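Local coordinates for protein pectinesterase (Sitophilus oryzae, PDB 4PMH) that removes methyl esters from pectin, releasing methanol, and probably takes part in the weevil's digestion of plant cell walls, at residues E222-F227 with A245-D250; A279-K284 with D320-T325; A286-A291 with S326-T331; A291-V296 with S334-S339; N309-I314 with Y353-E358. All blocks are in the same frame, centred on the assembly; numbering follows the deposited sequence.

Contact 1 of 5, residues E222-F227 with A245-D250; sequences EGDIDF and ADRRSD
Asp224 and Arg247 cross at about a right angle, and the arginine grips the carboxylate side-on. Arg247 NE lies 2.9 Å from Asp224 OD2 in a nearly straight bond (172°), on the syn lone pair and within the guanidinium plane. The second bond, from Arg247 NH2 to Asp224 OD1 (2.8 Å), is more bent, Asp224 OD1 lying out of the guanidinium plane, consistent with the 31° between the two planes. A bend at chi3 (73°) brings the Arg247 head back to the acid. Arg248 passes the carboxylate with its aliphatic part, crossing it obliquely: Arg248 CG is 3.0 Å from Asp224 OD2, whereas Arg248 NE makes a long salt bridge to that oxygen. Farther out, Ile225 CG1 lies over one face of the Arg248 guanidinium. A water accepts from Arg247 N and lies 3.1 Å from Asp224 OD2. With two arginines beside it, Asp224 probably stays ionised, tying the 245-250 loop to the chain just before Asp226, the nucleophile by similarity.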
# COMPACT_ATOMS: atom_id res chain seq x y z
N GLU A 222 1.65 6.45 -6.60
CA GLU A 222 2.69 6.35 -7.61
C GLU A 222 3.96 5.71 -7.11
O GLU A 222 4.27 5.75 -5.93
CB GLU A 222 3.01 7.72 -8.26
CG GLU A 222 3.49 8.82 -7.34
CD GLU A 222 3.84 10.15 -8.06
OE1 GLU A 222 4.86 10.74 -7.65
OE2 GLU A 222 3.12 10.59 -8.99
N GLY A 223 4.70 5.15 -8.05
CA GLY A 223 5.95 4.48 -7.79
C GLY A 223 6.45 3.85 -9.06
O GLY A 223 5.97 4.15 -10.15
N ASP A 224 7.43 2.97 -8.93
CA ASP A 224 7.94 2.25 -10.06
C ASP A 224 8.14 0.77 -9.80
O ASP A 224 7.88 -0.01 -10.70
CB ASP A 224 9.21 2.89 -10.62
CG ASP A 224 10.29 3.15 -9.57
OD1 ASP A 224 10.35 2.48 -8.51
OD2 ASP A 224 11.11 4.07 -9.84
N ILE A 225 8.55 0.37 -8.60
CA ILE A 225 8.82 -1.04 -8.27
C ILE A 225 8.16 -1.47 -6.95
O ILE A 225 8.42 -0.89 -5.88
CB ILE A 225 10.34 -1.30 -8.18
CG1 ILE A 225 10.99 -1.15 -9.56
CG2 ILE A 225 10.64 -2.68 -7.58
CD1 ILE A 225 11.01 -2.42 -10.39
N ASP A 226 7.33 -2.51 -7.04
CA ASP A 226 6.62 -3.05 -5.87
C ASP A 226 5.99 -1.93 -5.06
O ASP A 226 6.06 -1.92 -3.84
CB ASP A 226 7.57 -3.88 -4.96
CG ASP A 226 8.29 -5.00 -5.69
OD1 ASP A 226 7.90 -5.40 -6.82
OD2 ASP A 226 9.28 -5.51 -5.12
N PHE A 227 5.39 -0.95 -5.73
CA PHE A 227 4.92 0.24 -5.00
C PHE A 227 3.59 0.08 -4.29
O PHE A 227 3.13 1.00 -3.56
CB PHE A 227 5.05 1.53 -5.83
CG PHE A 227 4.12 1.67 -7.00
CD1 PHE A 227 4.53 1.30 -8.29
CD2 PHE A 227 2.87 2.29 -6.85
CE1 PHE A 227 3.69 1.51 -9.38
CE2 PHE A 227 2.05 2.48 -7.93
CZ PHE A 227 2.46 2.12 -9.21
N ALA A 245 8.41 7.28 -14.45
CA ALA A 245 9.56 6.99 -15.31
C ALA A 245 10.80 7.83 -14.93
O ALA A 245 11.87 7.64 -15.51
CB ALA A 245 9.17 7.25 -16.76
N ASP A 246 10.66 8.69 -13.92
CA ASP A 246 11.70 9.69 -13.59
C ASP A 246 12.87 9.12 -12.81
O ASP A 246 13.93 9.74 -12.75
CB ASP A 246 11.11 10.84 -12.77
CG ASP A 246 10.89 10.46 -11.32
OD1 ASP A 246 10.50 9.29 -11.08
OD2 ASP A 246 11.13 11.30 -10.43
N ARG A 247 12.67 8.00 -12.13
CA ARG A 247 13.80 7.34 -11.50
C ARG A 247 14.34 6.30 -12.44
O ARG A 247 15.53 6.05 -12.49
CB ARG A 247 13.39 6.70 -10.18
CG ARG A 247 14.57 6.17 -9.38
CD ARG A 247 14.13 5.62 -8.03
NE ARG A 247 13.43 4.35 -8.18
CZ ARG A 247 13.76 3.21 -7.59
NH1 ARG A 247 14.81 3.11 -6.76
NH2 ARG A 247 13.02 2.14 -7.83
N ARG A 248 13.46 5.66 -13.20
CA ARG A 248 13.89 4.53 -14.00
C ARG A 248 12.89 4.20 -15.08
O ARG A 248 11.69 4.42 -14.91
CB ARG A 248 14.13 3.33 -13.10
CG ARG A 248 13.35 3.40 -11.79
CD ARG A 248 13.01 2.03 -11.28
NE ARG A 248 12.26 1.30 -12.29
CZ ARG A 248 12.33 -0.01 -12.49
NH1 ARG A 248 13.13 -0.79 -11.76
NH2 ARG A 248 11.61 -0.54 -13.45
N SER A 249 13.40 3.65 -16.17
CA SER A 249 12.63 3.50 -17.40
C SER A 249 13.01 2.22 -18.14
O SER A 249 13.02 2.19 -19.37
CB SER A 249 12.87 4.71 -18.29
OG SER A 249 14.25 4.85 -18.55
N ASP A 250 13.35 1.18 -17.38
CA ASP A 250 13.66 -0.11 -17.97
C ASP A 250 12.53 -1.10 -17.68
O ASP A 250 11.97 -1.63 -18.63
CB ASP A 250 15.04 -0.64 -17.53
CG ASP A 250 15.09 -1.07 -16.06
OD1 ASP A 250 14.34 -0.47 -15.25
OD2 ASP A 250 15.88 -1.99 -15.72
O HOH W 1 10.63 5.93 -12.32

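Contact 2 of 5, residues A279-K284 with D320-T325; sequences AWSSSK and DGIINT
The indole of Trp280 turns from the 320-325 loop and meets Ile322 through its root alone, Trp280 CB lying 3.6 Å from Ile322 CB. At the indole edge NE1 bonds to Lys244 O, while the rim of the six-membered ring packs against Arg248 and Ser249. The other flat group, the Asn324 amide, uses its OD1 end for the backbone N of Gly327; its ND2 gives a weak bond to a water that donates to Lys284 O. Between these, backbone carbonyls receive CA-H groups: Ser281 CA points at Gly321 O (3.3 Å, 164° at the hydrogen), and Ile322 CA faces Trp280 O at 3.5 Å. Lys284 leaves the helix with positive phi, and its chain, bent at chi2, chi3 and chi4, curls back so that NZ bonds to Ser281 O at 2.9 Å, in the carbonyl plane. That curl lays Lys284 CD 2.9 Å from Gly321 O, the carbonyl of the residue at the centre of an inverse gamma turn. Helix 278-283, which follows strand 273-276, is thus seated on the loop between strands 318-319 and 329-330; Trp280 and Ile322 both reach Val243 of strand 240-243, and Asn324 bonds by its backbone to Ala286.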
# COMPACT_ATOMS: atom_id res chain seq x y z
N ALA A 279 6.71 7.30 -21.40
CA ALA A 279 7.82 6.42 -21.71
C ALA A 279 7.40 4.94 -21.72
O ALA A 279 7.78 4.21 -22.64
CB ALA A 279 8.96 6.67 -20.75
N TRP A 280 6.62 4.53 -20.71
CA TRP A 280 6.13 3.13 -20.60
C TRP A 280 5.14 2.77 -21.70
O TRP A 280 5.05 1.60 -22.08
CB TRP A 280 5.42 2.89 -19.26
CG TRP A 280 6.26 3.12 -18.08
CD1 TRP A 280 6.10 4.08 -17.14
CD2 TRP A 280 7.44 2.40 -17.73
NE1 TRP A 280 7.09 4.00 -16.20
CE2 TRP A 280 7.94 2.97 -16.54
CE3 TRP A 280 8.11 1.31 -18.30
CZ2 TRP A 280 9.09 2.50 -15.91
CZ3 TRP A 280 9.26 0.84 -17.68
CH2 TRP A 280 9.73 1.43 -16.50
N SER A 281 4.39 3.76 -22.18
CA SER A 281 3.49 3.60 -23.32
C SER A 281 4.23 3.10 -24.56
O SER A 281 3.78 2.18 -25.22
CB SER A 281 2.72 4.89 -23.65
OG SER A 281 1.35 4.75 -23.30
N SER A 282 5.38 3.71 -24.85
CA SER A 282 6.18 3.26 -25.99
C SER A 282 7.03 2.03 -25.60
O SER A 282 7.41 1.22 -26.45
CB SER A 282 7.03 4.41 -26.54
OG SER A 282 8.11 4.75 -25.69
N SER A 283 7.30 1.88 -24.31
CA SER A 283 8.12 0.76 -23.83
C SER A 283 7.34 -0.56 -23.69
O SER A 283 7.84 -1.64 -24.07
CB SER A 283 8.73 1.15 -22.48
OG SER A 283 9.95 0.49 -22.31
N LYS A 284 6.14 -0.48 -23.13
CA LYS A 284 5.36 -1.65 -22.70
C LYS A 284 6.15 -2.55 -21.75
O LYS A 284 5.91 -3.76 -21.69
CB LYS A 284 4.88 -2.47 -23.91
CG LYS A 284 4.14 -1.65 -24.97
CD LYS A 284 2.90 -1.00 -24.39
CE LYS A 284 1.76 -0.89 -25.39
NZ LYS A 284 1.84 0.34 -26.22
N ASP A 320 -3.90 1.20 -18.87
CA ASP A 320 -3.38 1.88 -20.05
C ASP A 320 -2.29 1.04 -20.71
O ASP A 320 -1.85 0.05 -20.15
CB ASP A 320 -2.92 3.31 -19.74
CG ASP A 320 -4.09 4.25 -19.48
OD1 ASP A 320 -5.22 4.01 -19.94
OD2 ASP A 320 -3.93 5.25 -18.78
N GLY A 321 -1.91 1.41 -21.92
CA GLY A 321 -0.98 0.64 -22.70
C GLY A 321 0.44 0.83 -22.27
O GLY A 321 1.31 1.08 -23.08
N ILE A 322 0.69 0.69 -20.97
CA ILE A 322 2.02 0.84 -20.42
C ILE A 322 2.59 -0.53 -20.03
O ILE A 322 3.76 -0.65 -19.67
CB ILE A 322 1.98 1.74 -19.18
CG1 ILE A 322 1.05 1.16 -18.11
CG2 ILE A 322 1.51 3.14 -19.58
CD1 ILE A 322 1.29 1.71 -16.73
N ILE A 323 1.76 -1.57 -20.12
CA ILE A 323 2.16 -2.90 -19.67
C ILE A 323 2.41 -3.85 -20.82
O ILE A 323 1.98 -3.64 -21.96
CB ILE A 323 1.11 -3.54 -18.73
CG1 ILE A 323 -0.23 -3.74 -19.46
CG2 ILE A 323 0.94 -2.70 -17.48
CD1 ILE A 323 -1.03 -4.92 -18.95
N ASN A 324 3.11 -4.91 -20.47
CA ASN A 324 3.27 -6.05 -21.34
C ASN A 324 1.93 -6.78 -21.49
O ASN A 324 1.52 -7.53 -20.62
CB ASN A 324 4.31 -6.98 -20.77
CG ASN A 324 4.72 -8.04 -21.74
OD1 ASN A 324 3.91 -8.50 -22.54
ND2 ASN A 324 5.99 -8.43 -21.70
N THR A 325 1.28 -6.57 -22.62
CA THR A 325 -0.10 -6.98 -22.83
C THR A 325 -0.27 -8.50 -22.96
O THR A 325 -1.36 -9.03 -22.69
CB THR A 325 -0.68 -6.21 -24.05
OG1 THR A 325 -1.46 -5.11 -23.58
CG2 THR A 325 -1.54 -7.07 -24.95
O HOH W 2 7.41 -6.25 -21.14

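Contact 3 of 5, residues A286-A291 with S326-T331; sequences AYLGRA and SGPWTT
Gly289 O receives Thr330 N at 2.9 Å in a nearly straight bond (165°), the firm link here. Pro328 O takes two weak bonds, from Leu288 N and Gly289 N, the first short but bent (126°). Waters extend the pairing: one joins Arg290 NH1 to Thr331 O, another Ala291 N to Thr330 O. Arg290's main polar partner is Asp226, outside this pair. With CG anti to the carbonyl carbon (chi1 -60°), the Tyr287 ring is laid against Thr330 CB, 3.7 Å from its centroid, while Gly327 O comes to the ring's edge, 3.2 Å from Tyr287 CE1. A leucine in place of Tyr287 would probably leave Thr330 without the flat surface it rests on. At the corner of the chain, Leu288 CB packs 3.5 Å from Trp329 CZ3 over the indole face, and Gly289 lies so close to that ring that a beta carbon would strike it. Such parallel pairing belongs to the right-handed parallel beta-helix of pectinesterases, here carrying Arg290, a substrate-binding residue by similarity.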
# COMPACT_ATOMS: atom_id res chain seq x y z
N ALA A 286 6.33 -2.24 -18.34
CA ALA A 286 5.86 -2.33 -16.98
C ALA A 286 5.06 -3.62 -16.80
O ALA A 286 4.37 -4.09 -17.74
CB ALA A 286 5.02 -1.13 -16.63
N TYR A 287 5.14 -4.18 -15.60
CA TYR A 287 4.28 -5.31 -15.23
C TYR A 287 3.25 -4.91 -14.19
O TYR A 287 3.49 -4.06 -13.34
CB TYR A 287 5.11 -6.44 -14.71
CG TYR A 287 6.10 -6.95 -15.71
CD1 TYR A 287 5.74 -7.90 -16.67
CD2 TYR A 287 7.42 -6.50 -15.70
CE1 TYR A 287 6.65 -8.38 -17.59
CE2 TYR A 287 8.35 -6.98 -16.61
CZ TYR A 287 7.95 -7.91 -17.55
OH TYR A 287 8.87 -8.37 -18.44
N LEU A 288 2.08 -5.52 -14.28
CA LEU A 288 1.04 -5.31 -13.29
C LEU A 288 1.46 -5.86 -11.92
O LEU A 288 1.09 -5.30 -10.89
CB LEU A 288 -0.25 -5.99 -13.74
CG LEU A 288 -0.94 -5.37 -14.95
CD1 LEU A 288 -2.19 -6.17 -15.31
CD2 LEU A 288 -1.30 -3.89 -14.74
N GLY A 289 2.22 -6.96 -11.89
CA GLY A 289 2.56 -7.54 -10.61
C GLY A 289 3.58 -8.65 -10.61
O GLY A 289 3.93 -9.21 -11.66
N ARG A 290 4.08 -8.93 -9.40
CA ARG A 290 4.86 -10.12 -9.11
C ARG A 290 4.62 -10.51 -7.65
O ARG A 290 4.28 -9.69 -6.82
CB ARG A 290 6.35 -9.88 -9.34
CG ARG A 290 7.02 -8.92 -8.37
CD ARG A 290 8.47 -8.71 -8.78
NE ARG A 290 9.15 -7.73 -7.95
CZ ARG A 290 10.48 -7.63 -7.83
NH1 ARG A 290 11.30 -8.41 -8.51
NH2 ARG A 290 10.99 -6.72 -7.02
N ALA A 291 4.84 -11.78 -7.36
CA ALA A 291 4.65 -12.27 -6.01
C ALA A 291 5.82 -11.81 -5.16
O ALA A 291 6.99 -11.93 -5.58
CB ALA A 291 4.54 -13.78 -6.02
N SER A 326 0.79 -9.20 -23.36
CA SER A 326 0.78 -10.67 -23.42
C SER A 326 1.15 -11.34 -22.08
O SER A 326 0.70 -12.46 -21.81
CB SER A 326 1.74 -11.18 -24.50
OG SER A 326 1.80 -10.30 -25.60
N GLY A 327 1.98 -10.66 -21.27
CA GLY A 327 2.53 -11.22 -20.04
C GLY A 327 2.77 -10.16 -18.96
O GLY A 327 3.93 -9.79 -18.67
N PRO A 328 1.68 -9.66 -18.35
CA PRO A 328 1.71 -8.59 -17.37
C PRO A 328 2.19 -8.99 -15.96
O PRO A 328 2.32 -8.13 -15.09
CB PRO A 328 0.25 -8.11 -17.33
CG PRO A 328 -0.55 -9.27 -17.80
CD PRO A 328 0.33 -10.21 -18.56
N TRP A 329 2.44 -10.29 -15.74
CA TRP A 329 2.83 -10.80 -14.43
C TRP A 329 4.22 -11.39 -14.52
O TRP A 329 4.46 -12.28 -15.33
CB TRP A 329 1.88 -11.90 -14.03
CG TRP A 329 0.44 -11.54 -14.07
CD1 TRP A 329 -0.51 -12.10 -14.86
CD2 TRP A 329 -0.23 -10.55 -13.28
NE1 TRP A 329 -1.74 -11.53 -14.64
CE2 TRP A 329 -1.60 -10.58 -13.65
CE3 TRP A 329 0.17 -9.66 -12.27
CZ2 TRP A 329 -2.56 -9.75 -13.07
CZ3 TRP A 329 -0.79 -8.82 -11.69
CH2 TRP A 329 -2.15 -8.89 -12.09
N THR A 330 5.15 -10.93 -13.69
CA THR A 330 6.55 -11.36 -13.82
C THR A 330 7.06 -12.22 -12.63
O THR A 330 6.31 -12.58 -11.72
CB THR A 330 7.48 -10.16 -14.11
OG1 THR A 330 8.77 -10.65 -14.50
CG2 THR A 330 7.62 -9.27 -12.91
N THR A 331 8.36 -12.56 -12.68
CA THR A 331 8.94 -13.48 -11.73
C THR A 331 8.82 -12.99 -10.29
O THR A 331 9.00 -11.80 -10.02
CB THR A 331 10.43 -13.68 -12.08
OG1 THR A 331 10.52 -14.14 -13.42
CG2 THR A 331 11.06 -14.71 -11.18
O HOH W 3 10.86 -9.96 -11.04
O HOH W 4 5.17 -13.79 -9.53

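Contact 4 of 5, residues A291-V296 with S334-S339; sequences AWDSGV and SGRTYS
A very short hydrogen bond, 2.5 Å from Ser334 OG to Asp293 OD2, stands out in this pair of loops. The same oxygen also takes Arg336 NE at 3.0 Å, while Arg336 NH2 reaches Asp293 OD1 at 2.9 Å. Both arginine bonds are nearly straight, at 173° and 170°, and use syn lone pairs; carboxylate and guanidinium are almost coplanar, so the arginine meets the acid side-on. Ser334 OG lies between its backbone N and carbonyl carbon (chi1 64°), which lets it accept from Arg336 N at 3.2 Å while donating to Asp293: an ST turn that orders the start of the 334-339 loop. Asp293 is itself the centre of an inverse gamma turn and opens a type II turn closed at Val296, with Gly295 at positive phi. The two loops leave strands 286-290 and 329-330 of the parallel beta-helix. Arg336 NH2 also bonds to Asn309 OD1, and its guanidinium makes a cation-pi contact with Tyr302. Replacing Arg336 by a methionine would probably leave the Asp293 charge without its mate and its carboxylate, gripped then by Ser334 alone among these partners, less fixed in its rotation. Around the polar centre, Val296 CG1 touches Ser334 CB at 3.8 Å and Ala291 CB lies 3.7 Å from Arg336 NH2. Trp292, a substrate-binding residue by similarity, points away from this contact and meets Phe229.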
# COMPACT_ATOMS: atom_id res chain seq x y z
N ALA A 291 4.84 -11.78 -7.36
CA ALA A 291 4.65 -12.27 -6.01
C ALA A 291 5.82 -11.81 -5.16
O ALA A 291 6.99 -11.93 -5.58
CB ALA A 291 4.54 -13.78 -6.02
N TRP A 292 5.49 -11.23 -4.00
CA TRP A 292 6.48 -11.01 -2.95
C TRP A 292 6.47 -12.27 -2.11
O TRP A 292 5.56 -12.52 -1.33
CB TRP A 292 6.22 -9.77 -2.10
CG TRP A 292 7.22 -9.58 -0.96
CD1 TRP A 292 8.52 -10.06 -0.91
CD2 TRP A 292 7.01 -8.87 0.26
NE1 TRP A 292 9.12 -9.68 0.29
CE2 TRP A 292 8.20 -8.95 1.02
CE3 TRP A 292 5.92 -8.16 0.78
CZ2 TRP A 292 8.32 -8.36 2.27
CZ3 TRP A 292 6.03 -7.59 2.03
CH2 TRP A 292 7.23 -7.69 2.76
N ASP A 293 7.49 -13.09 -2.35
CA ASP A 293 7.62 -14.40 -1.74
C ASP A 293 8.43 -14.18 -0.45
O ASP A 293 9.59 -14.66 -0.34
CB ASP A 293 8.35 -15.37 -2.71
CG ASP A 293 7.38 -16.10 -3.66
OD1 ASP A 293 6.14 -15.86 -3.60
OD2 ASP A 293 7.89 -16.94 -4.45
N SER A 294 7.86 -13.43 0.50
CA SER A 294 8.57 -13.08 1.75
C SER A 294 9.03 -14.31 2.52
O SER A 294 8.27 -15.26 2.72
CB SER A 294 7.75 -12.17 2.68
OG SER A 294 6.39 -12.52 2.69
N GLY A 295 10.30 -14.28 2.92
CA GLY A 295 10.91 -15.37 3.67
C GLY A 295 11.26 -16.61 2.87
O GLY A 295 11.65 -17.62 3.44
N VAL A 296 11.12 -16.54 1.54
CA VAL A 296 11.44 -17.66 0.65
C VAL A 296 12.77 -17.39 -0.01
O VAL A 296 12.90 -16.43 -0.77
CB VAL A 296 10.37 -17.86 -0.43
CG1 VAL A 296 10.77 -19.02 -1.37
CG2 VAL A 296 9.01 -18.09 0.22
N SER A 334 11.47 -14.26 -5.10
CA SER A 334 12.24 -15.48 -4.83
C SER A 334 12.92 -16.10 -6.05
O SER A 334 13.81 -16.95 -5.89
CB SER A 334 11.31 -16.52 -4.21
OG SER A 334 10.28 -16.92 -5.11
N GLY A 335 12.54 -15.68 -7.25
CA GLY A 335 12.92 -16.37 -8.48
C GLY A 335 11.86 -17.36 -8.95
O GLY A 335 12.00 -17.96 -10.02
N ARG A 336 10.81 -17.55 -8.16
CA ARG A 336 9.73 -18.44 -8.56
C ARG A 336 9.05 -17.90 -9.82
O ARG A 336 8.44 -16.84 -9.79
CB ARG A 336 8.72 -18.62 -7.44
CG ARG A 336 7.48 -19.41 -7.86
CD ARG A 336 6.64 -19.78 -6.67
NE ARG A 336 6.00 -18.64 -6.00
CZ ARG A 336 4.70 -18.39 -5.98
NH1 ARG A 336 3.83 -19.16 -6.64
NH2 ARG A 336 4.25 -17.35 -5.30
N THR A 337 9.16 -18.63 -10.92
CA THR A 337 8.62 -18.19 -12.20
C THR A 337 7.09 -17.98 -12.11
O THR A 337 6.40 -18.70 -11.39
CB THR A 337 8.89 -19.20 -13.31
OG1 THR A 337 8.12 -20.37 -13.09
CG2 THR A 337 10.34 -19.58 -13.36
N TYR A 338 6.59 -16.96 -12.82
CA TYR A 338 5.14 -16.72 -12.87
C TYR A 338 4.47 -17.90 -13.55
O TYR A 338 4.93 -18.36 -14.62
CB TYR A 338 4.77 -15.42 -13.60
CG TYR A 338 3.26 -15.35 -13.76
CD1 TYR A 338 2.44 -15.13 -12.66
CD2 TYR A 338 2.65 -15.59 -14.99
CE1 TYR A 338 1.05 -15.15 -12.78
CE2 TYR A 338 1.28 -15.62 -15.12
CZ TYR A 338 0.48 -15.39 -14.04
OH TYR A 338 -0.89 -15.40 -14.20
N SER A 339 3.40 -18.42 -12.94
CA SER A 339 2.61 -19.49 -13.55
C SER A 339 1.10 -19.20 -13.39
O SER A 339 0.58 -19.15 -12.28
CB SER A 339 2.97 -20.84 -12.93
OG SER A 339 2.35 -21.93 -13.62

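Contact 5 of 5, residues N309-I314 with Y353-E358; sequences NGQLII and YNRFWE
Strands 311-314 and 355-358 form the last pair of a long parallel sheet of the beta-helix, with Leu312 beside Phe356 and Ile313 beside Trp357. Their axes lie 4.7 Å apart and 6° from parallel. Leu312 N bonds to Arg355 O at 3.0 Å, Trp357 N to Leu312 O at 2.9 Å, and Ile314 N to Trp357 O at 3.0 Å. Ahead of the strands, Asn309 ND2 donates to Tyr353 O at 3.0 Å, within its own amide plane. A water links the two segments there: it donates to Asn309 OD1 and Gly310 O and accepts from Asn354 ND2 and Arg355 N. Asn309 OD1 also takes Arg336 NH2, and Asn354 OD1 takes Ser339 N. Leu312, Ile314, Phe356 and Glu358 share one face, where Trp329 packs on Leu312 and Ile314; Glu358 forms a salt bridge with Arg10. On the Gln311 face, Arg355 bends at chi2 and chi3 (85°) and spreads its guanidinium flat against Gln311 CB, which is 3.7 Å above its centre, while Arg355 NH2 bonds to Lys263 O. Ile313 CG1 touches the indole edge at Trp357 CD1, 3.9 Å away. A second water joins Trp357 NE1 to Gln311 NE2, while Gln311 OE1 takes Gly266 N.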
# COMPACT_ATOMS: atom_id res chain seq x y z
N ASN A 309 1.66 -16.64 -1.03
CA ASN A 309 1.32 -16.70 -2.42
C ASN A 309 0.37 -15.57 -2.75
O ASN A 309 -0.87 -15.69 -2.64
CB ASN A 309 0.76 -18.08 -2.79
CG ASN A 309 0.70 -18.30 -4.29
OD1 ASN A 309 1.51 -17.77 -5.08
ND2 ASN A 309 -0.28 -19.10 -4.69
N GLY A 310 0.98 -14.44 -3.14
CA GLY A 310 0.27 -13.17 -3.33
C GLY A 310 -1.02 -13.27 -4.12
O GLY A 310 -1.06 -13.89 -5.18
N GLN A 311 -2.07 -12.64 -3.61
CA GLN A 311 -3.40 -12.68 -4.22
C GLN A 311 -3.80 -11.28 -4.65
O GLN A 311 -3.71 -10.35 -3.86
CB GLN A 311 -4.43 -13.25 -3.25
CG GLN A 311 -5.70 -13.81 -3.88
CD GLN A 311 -6.74 -12.78 -4.25
OE1 GLN A 311 -6.79 -11.68 -3.69
NE2 GLN A 311 -7.58 -13.11 -5.24
N LEU A 312 -4.24 -11.17 -5.91
CA LEU A 312 -4.61 -9.91 -6.53
C LEU A 312 -5.64 -10.10 -7.63
O LEU A 312 -5.42 -10.86 -8.55
CB LEU A 312 -3.39 -9.23 -7.16
CG LEU A 312 -3.65 -8.01 -8.03
CD1 LEU A 312 -4.28 -6.85 -7.27
CD2 LEU A 312 -2.33 -7.57 -8.63
N ILE A 313 -6.74 -9.38 -7.55
CA ILE A 313 -7.71 -9.30 -8.62
C ILE A 313 -7.87 -7.85 -9.08
O ILE A 313 -8.11 -6.95 -8.27
CB ILE A 313 -9.05 -9.88 -8.17
CG1 ILE A 313 -8.87 -11.40 -8.04
CG2 ILE A 313 -10.17 -9.53 -9.16
CD1 ILE A 313 -10.07 -12.08 -7.44
N ILE A 314 -7.71 -7.62 -10.38
CA ILE A 314 -8.01 -6.33 -11.00
C ILE A 314 -9.28 -6.49 -11.81
O ILE A 314 -9.30 -7.24 -12.79
CB ILE A 314 -6.87 -5.83 -11.88
CG1 ILE A 314 -5.61 -5.65 -11.03
CG2 ILE A 314 -7.24 -4.51 -12.54
CD1 ILE A 314 -4.34 -5.52 -11.84
N TYR A 353 0.09 -22.48 -8.51
CA TYR A 353 0.12 -21.38 -9.45
C TYR A 353 0.02 -20.07 -8.67
O TYR A 353 -0.38 -20.06 -7.50
CB TYR A 353 -1.09 -21.46 -10.37
CG TYR A 353 -1.15 -22.72 -11.20
CD1 TYR A 353 -0.55 -22.77 -12.45
CD2 TYR A 353 -1.82 -23.85 -10.74
CE1 TYR A 353 -0.60 -23.92 -13.22
CE2 TYR A 353 -1.89 -25.01 -11.50
CZ TYR A 353 -1.27 -25.04 -12.73
OH TYR A 353 -1.31 -26.17 -13.51
N ASN A 354 0.34 -18.97 -9.34
CA ASN A 354 0.09 -17.66 -8.79
C ASN A 354 -1.40 -17.38 -8.70
O ASN A 354 -2.22 -18.12 -9.27
CB ASN A 354 0.81 -16.61 -9.60
CG ASN A 354 2.30 -16.70 -9.43
OD1 ASN A 354 2.98 -17.34 -10.24
ND2 ASN A 354 2.81 -16.13 -8.34
N ARG A 355 -1.74 -16.34 -7.95
CA ARG A 355 -3.15 -15.97 -7.75
C ARG A 355 -3.38 -14.54 -8.19
O ARG A 355 -3.96 -13.72 -7.46
CB ARG A 355 -3.59 -16.15 -6.27
CG ARG A 355 -3.17 -17.46 -5.59
CD ARG A 355 -2.81 -17.20 -4.11
NE ARG A 355 -4.03 -17.25 -3.38
CZ ARG A 355 -4.25 -16.84 -2.14
NH1 ARG A 355 -3.32 -16.30 -1.36
NH2 ARG A 355 -5.49 -17.00 -1.71
N PHE A 356 -2.94 -14.24 -9.40
CA PHE A 356 -3.17 -12.95 -10.01
C PHE A 356 -4.21 -13.11 -11.11
O PHE A 356 -4.04 -13.91 -12.02
CB PHE A 356 -1.88 -12.41 -10.63
CG PHE A 356 -0.72 -12.32 -9.69
CD1 PHE A 356 -0.90 -12.07 -8.34
CD2 PHE A 356 0.57 -12.48 -10.16
CE1 PHE A 356 0.18 -11.97 -7.48
CE2 PHE A 356 1.66 -12.40 -9.31
CZ PHE A 356 1.46 -12.14 -7.97
N TRP A 357 -5.31 -12.37 -11.01
CA TRP A 357 -6.42 -12.54 -11.94
C TRP A 357 -7.03 -11.22 -12.35
O TRP A 357 -6.91 -10.22 -11.66
CB TRP A 357 -7.54 -13.39 -11.31
CG TRP A 357 -7.08 -14.55 -10.45
CD1 TRP A 357 -6.90 -14.54 -9.09
CD2 TRP A 357 -6.79 -15.87 -10.89
NE1 TRP A 357 -6.49 -15.77 -8.66
CE2 TRP A 357 -6.42 -16.61 -9.74
CE3 TRP A 357 -6.79 -16.50 -12.13
CZ2 TRP A 357 -6.04 -17.96 -9.81
CZ3 TRP A 357 -6.42 -17.83 -12.20
CH2 TRP A 357 -6.06 -18.55 -11.03
N GLU A 358 -7.75 -11.24 -13.47
CA GLU A 358 -8.47 -10.06 -13.92
C GLU A 358 -9.90 -10.41 -14.29
O GLU A 358 -10.18 -11.55 -14.60
CB GLU A 358 -7.80 -9.50 -15.16
CG GLU A 358 -6.43 -8.93 -14.92
CD GLU A 358 -5.80 -8.60 -16.24
OE1 GLU A 358 -4.93 -9.38 -16.64
OE2 GLU A 358 -6.21 -7.62 -16.89
O HOH W 5 0.71 -15.41 -6.55
O HOH W 6 -7.11 -16.26 -5.91

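Overall arrangement
Contacts 1 and 3 meet at the probable active site: Asp226 OD2, of the nucleophile by similarity, forms a 2.8 Å salt bridge with Arg290 NH2, although the contact centres are 14 Å apart. Contact 2 touches both, at Trp280 and at Asn324, its centre 13 Å from that of contact 1 and 12 Å from that of contact 3. Contact 3 passes into contact 4 at their shared Ala291, and Trp329 meets both Tyr338 of contact 4 and Phe356 of contact 5 on one side of its indole. Arg336 and Ser339 join contact 4 to contact 5. Contact 5 is farther from contact 1 (nearest atoms about 9 Å) than contact 4 is (about 6 Å).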